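Local coordinates for mitogen-activated protein kinase, putative (Map kinase-like protein) (Leishmania major, PDB 3PG1) that probably acts as an ATP-dependent serine/threonine protein kinase of the MAP kinase family, at residues L294-I297 and A298-E302; T212-V215 and D216-S219. One frame throughout, in Å; residues are numbered along the deposited sequence.

Two short helical segments of the kinase domain illustrate how close spacing along a helix serves different ends. Interaction 1, working at i to i+4, closes helix 291-300 with a partly exposed salt bridge on one side and apolar contacts on the other. Interaction 2, nearer the centre of the chain, lies at the N-terminal end of helix 214-229, works largely at i to i+3, and contains a buried carboxylate held by two backbone amides and a histidine side chain. The two helices touch where Leu301 CD2 reaches Trp218 O at 3.4 Å and Met300 packs against Met217. Arg308 ties the two regions together through hydrogen bonds to Glu302 O and Leu214 O. The charge of interaction 1 thus lies toward the surface, that of interaction 2 in the core.

Interaction 1: L294-I297 and A298-E302; sequences LDLI and AKMLE
Ile297 and Leu301 lie side by side and point the same way, one helical turn apart, with Ile297 CG2 3.7 Å from Leu301 CD1. The branch that touches is the methyl set opposite the backbone N of Ile297. On an adjoining stripe, Leu296 and Met300 cross at a slant. Met300 SD comes 3.8 Å from Leu296 CG, while Met300 CG passes 3.9 Å from Leu296 CD1. After an extended start, the bend at the methionine's last torsion (chi3 85°) turns CE away from the leucine, toward Met217. This is the tightly packed part: Ile297 meets Met224, and Met300 meets Met217 and Ala220, all on helix 214-229, while Leu301 rests on Trp218.

The other side is polar and partly exposed, in contrast to these buried apolar pairs. Asp295 and Lys299 form a salt bridge, Lys299 NZ standing 2.7 Å from Asp295 OD2 on the syn lone pair of that oxygen. Extended beyond CG, the lysine runs back along the helix surface toward Asp295, and Lys299 CG lies 3.4 Å from Asp295 O. OD2 also takes a hydrogen bond from His317 NE2, so two groups hold the carboxylate.

Between the two sides run four i to i+4 backbone hydrogen bonds. Met300 N to Leu296 O, at 2.9 Å, has an N-H...O angle of 151°; Leu301 N to Ile297 O, at 3.0 Å, is more bent, at 138°. Leu301 is where the chain leaves helical geometry, and Glu302 O then accepts from Arg308 NE. The arrangement is that of an amphipathic helix end in the C-terminal lobe of a protein kinase, corresponding to the alphaH helix, packed on alphaF.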
loop_
_atom_site.group_PDB
_atom_site.type_symbol
_atom_site.label_atom_id
_atom_site.label_comp_id
_atom_site.label_asym_id
_atom_site.label_seq_id
_atom_site.Cartn_x
_atom_site.Cartn_y
_atom_site.Cartn_z
ATOM N N LEU A 294 13.324 19.548 -5.027
ATOM C CA LEU A 294 13.439 19.094 -6.419
ATOM C C LEU A 294 14.531 18.053 -6.598
ATOM O O LEU A 294 14.351 17.137 -7.385
ATOM C CB LEU A 294 13.718 20.249 -7.387
ATOM C CG LEU A 294 12.534 21.110 -7.760
ATOM C CD1 LEU A 294 13.020 22.342 -8.529
ATOM C CD2 LEU A 294 11.503 20.307 -8.560
ATOM N N ASP A 295 15.677 18.273 -5.938
ATOM C CA ASP A 295 16.833 17.397 -5.946
ATOM C C ASP A 295 16.409 16.004 -5.461
ATOM O O ASP A 295 16.724 15.015 -6.109
ATOM C CB ASP A 295 17.953 17.965 -5.067
ATOM C CG ASP A 295 19.186 17.088 -5.123
ATOM O OD1 ASP A 295 19.877 17.103 -6.171
ATOM O OD2 ASP A 295 19.379 16.276 -4.188
ATOM N N LEU A 296 15.641 15.931 -4.359
ATOM C CA LEU A 296 15.172 14.627 -3.888
ATOM C C LEU A 296 14.159 13.989 -4.865
ATOM O O LEU A 296 14.308 12.822 -5.227
ATOM C CB LEU A 296 14.575 14.741 -2.471
ATOM C CG LEU A 296 13.884 13.455 -1.946
ATOM C CD1 LEU A 296 14.907 12.234 -1.904
ATOM C CD2 LEU A 296 13.263 13.720 -0.541
ATOM N N ILE A 297 13.166 14.752 -5.330
ATOM C CA ILE A 297 12.184 14.218 -6.301
ATOM C C ILE A 297 12.902 13.629 -7.504
ATOM O O ILE A 297 12.555 12.536 -7.936
ATOM C CB ILE A 297 11.187 15.329 -6.766
ATOM C CG1 ILE A 297 10.253 15.717 -5.631
ATOM C CG2 ILE A 297 10.378 14.877 -8.025
ATOM C CD1 ILE A 297 9.471 17.067 -5.892
ATOM N N ALA A 298 13.881 14.354 -8.060
ATOM C CA ALA A 298 14.622 13.871 -9.272
ATOM C C ALA A 298 15.355 12.543 -8.960
ATOM O O ALA A 298 15.420 11.657 -9.801
ATOM C CB ALA A 298 15.641 14.933 -9.704
ATOM N N LYS A 299 15.864 12.401 -7.743
ATOM C CA LYS A 299 16.534 11.141 -7.328
ATOM C C LYS A 299 15.602 9.980 -7.110
ATOM O O LYS A 299 15.977 8.841 -7.348
ATOM C CB LYS A 299 17.417 11.392 -6.132
ATOM C CG LYS A 299 18.635 12.248 -6.552
ATOM C CD LYS A 299 19.367 12.866 -5.361
ATOM C CE LYS A 299 20.535 13.683 -5.929
ATOM N NZ LYS A 299 21.241 14.465 -4.857
ATOM N N MET A 300 14.372 10.253 -6.647
ATOM C CA MET A 300 13.357 9.199 -6.479
ATOM C C MET A 300 12.838 8.786 -7.848
ATOM O O MET A 300 12.342 7.678 -7.991
ATOM C CB MET A 300 12.164 9.714 -5.655
ATOM C CG MET A 300 12.606 10.132 -4.232
ATOM S SD MET A 300 11.318 11.056 -3.325
ATOM C CE MET A 300 10.441 9.777 -2.690
ATOM N N LEU A 301 12.833 9.725 -8.805
ATOM C CA LEU A 301 12.248 9.423 -10.127
ATOM C C LEU A 301 13.308 9.105 -11.165
ATOM O O LEU A 301 13.218 9.574 -12.307
ATOM C CB LEU A 301 11.307 10.568 -10.570
ATOM C CG LEU A 301 10.049 10.795 -9.660
ATOM C CD1 LEU A 301 9.283 12.009 -10.117
ATOM C CD2 LEU A 301 9.139 9.558 -9.621
ATOM N N GLU A 302 14.312 8.284 -10.776
ATOM C CA GLU A 302 15.298 7.793 -11.736
ATOM C C GLU A 302 14.610 6.685 -12.503
ATOM O O GLU A 302 14.069 5.780 -11.883
ATOM C CB GLU A 302 16.564 7.209 -11.050
ATOM C CG GLU A 302 17.557 8.295 -10.722
ATOM C CD GLU A 302 18.346 8.868 -11.886
ATOM O OE1 GLU A 302 18.303 8.314 -13.009
ATOM O OE2 GLU A 302 19.062 9.860 -11.640
#

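Interaction 2: T212-V215 and D216-S219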
loop_
_atom_site.group_PDB
_atom_site.type_symbol
_atom_site.label_atom_id
_atom_site.label_comp_id
_atom_site.label_asym_id
_atom_site.label_seq_id
_atom_site.Cartn_x
_atom_site.Cartn_y
_atom_site.Cartn_z
ATOM N N THR A 212 12.014 -4.872 -7.703
ATOM C CA THR A 212 12.422 -4.917 -6.299
ATOM C C THR A 212 11.695 -3.837 -5.487
ATOM O O THR A 212 10.839 -3.132 -6.008
ATOM C CB THR A 212 13.975 -4.762 -6.196
ATOM O OG1 THR A 212 14.360 -3.394 -6.453
ATOM C CG2 THR A 212 14.751 -5.748 -7.114
ATOM N N LYS A 213 12.113 -3.650 -4.220
ATOM C CA LYS A 213 11.559 -2.621 -3.320
ATOM C C LYS A 213 11.714 -1.205 -3.911
ATOM O O LYS A 213 10.947 -0.308 -3.546
ATOM C CB LYS A 213 12.246 -2.711 -1.934
ATOM C CG LYS A 213 13.746 -2.484 -1.986
ATOM C CD LYS A 213 14.312 -2.826 -0.583
ATOM C CE LYS A 213 15.810 -2.786 -0.532
ATOM N NZ LYS A 213 16.302 -3.346 0.755
ATOM N N LEU A 214 12.672 -1.017 -4.868
ATOM C CA LEU A 214 12.779 0.295 -5.541
ATOM C C LEU A 214 11.566 0.762 -6.319
ATOM O O LEU A 214 11.384 1.978 -6.505
ATOM C CB LEU A 214 14.034 0.367 -6.406
ATOM C CG LEU A 214 15.228 0.510 -5.442
ATOM C CD1 LEU A 214 16.419 -0.059 -6.006
ATOM C CD2 LEU A 214 15.328 1.966 -4.925
ATOM N N VAL A 215 10.660 -0.167 -6.664
ATOM C CA VAL A 215 9.407 0.293 -7.310
ATOM C C VAL A 215 8.635 1.265 -6.371
ATOM O O VAL A 215 7.951 2.195 -6.835
ATOM C CB VAL A 215 8.493 -0.855 -7.818
ATOM C CG1 VAL A 215 9.231 -1.744 -8.826
ATOM C CG2 VAL A 215 7.856 -1.653 -6.673
ATOM N N ASP A 216 8.720 1.015 -5.044
ATOM C CA ASP A 216 8.018 1.858 -4.071
ATOM C C ASP A 216 8.575 3.261 -4.001
ATOM O O ASP A 216 7.814 4.190 -3.696
ATOM C CB ASP A 216 7.995 1.234 -2.655
ATOM C CG ASP A 216 7.190 -0.053 -2.584
ATOM O OD1 ASP A 216 7.429 -0.846 -1.647
ATOM O OD2 ASP A 216 6.305 -0.258 -3.462
ATOM N N MET A 217 9.893 3.411 -4.245
ATOM C CA MET A 217 10.571 4.708 -4.228
ATOM C C MET A 217 10.066 5.567 -5.393
ATOM O O MET A 217 9.919 6.778 -5.241
ATOM C CB MET A 217 12.111 4.535 -4.245
ATOM C CG MET A 217 12.685 4.128 -2.890
ATOM S SD MET A 217 12.088 5.138 -1.507
ATOM C CE MET A 217 12.885 6.691 -1.881
ATOM N N TRP A 218 9.773 4.928 -6.542
ATOM C CA TRP A 218 9.210 5.610 -7.713
ATOM C C TRP A 218 7.812 6.126 -7.356
ATOM O O TRP A 218 7.514 7.284 -7.626
ATOM C CB TRP A 218 9.093 4.670 -8.937
ATOM C CG TRP A 218 8.464 5.400 -10.110
ATOM C CD1 TRP A 218 7.133 5.518 -10.396
ATOM C CD2 TRP A 218 9.160 6.117 -11.129
ATOM N NE1 TRP A 218 6.962 6.254 -11.547
ATOM C CE2 TRP A 218 8.189 6.620 -12.029
ATOM C CE3 TRP A 218 10.520 6.361 -11.392
ATOM C CZ2 TRP A 218 8.533 7.414 -13.132
ATOM C CZ3 TRP A 218 10.865 7.068 -12.530
ATOM C CH2 TRP A 218 9.876 7.641 -13.359
ATOM N N SER A 219 6.957 5.266 -6.765
ATOM C CA SER A 219 5.599 5.675 -6.372
ATOM C C SER A 219 5.617 6.847 -5.387
ATOM O O SER A 219 4.817 7.793 -5.496
ATOM C CB SER A 219 4.810 4.509 -5.790
ATOM O OG SER A 219 4.865 3.361 -6.625
#
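Asp216 OD1 is gripped by two donors, His151 NE2 and the backbone N of His157, while OD2 of the same carboxylate accepts from Arg158 N. These bonds fix the rotation of a buried acid whose CG stands opposite its own carbonyl carbon (chi1 -66°). Across the local contact the group has an apolar neighbour: Val215 CG2 lies 3.8 Å from Asp216 OD2. The backbone N of Asp216 donates to Lys213 O at 3.0 Å, approaching from above the carbonyl plane, so it misses the lone pairs. Leu214 and Met217 cross at a slant, with Leu214 CD2 4.0 Å from Met217 CG.

The turn leading into the helix is closed by Thr212, whose OG1 accepts a weak capping bond of 3.3 Å from Leu214 N, and whose O receives Val215 N at 3.0 Å. One turn on, Ser219 N reaches Val215 O at 3.2 Å with a nearly straight N-H...O angle of 164°. The bonds that Trp218 N makes to the carbonyls of Leu214 and Val215 are both weak. Ser219 OG is held by Tyr199 O, and Leu214 O meets Arg308 NH1.

His157 and Arg158 belong to the His-Arg-Asp motif of the catalytic loop, so Asp216 is in the place of the invariant aspartate of the kinase alphaF helix, which anchors that loop from the core of the C-terminal lobe.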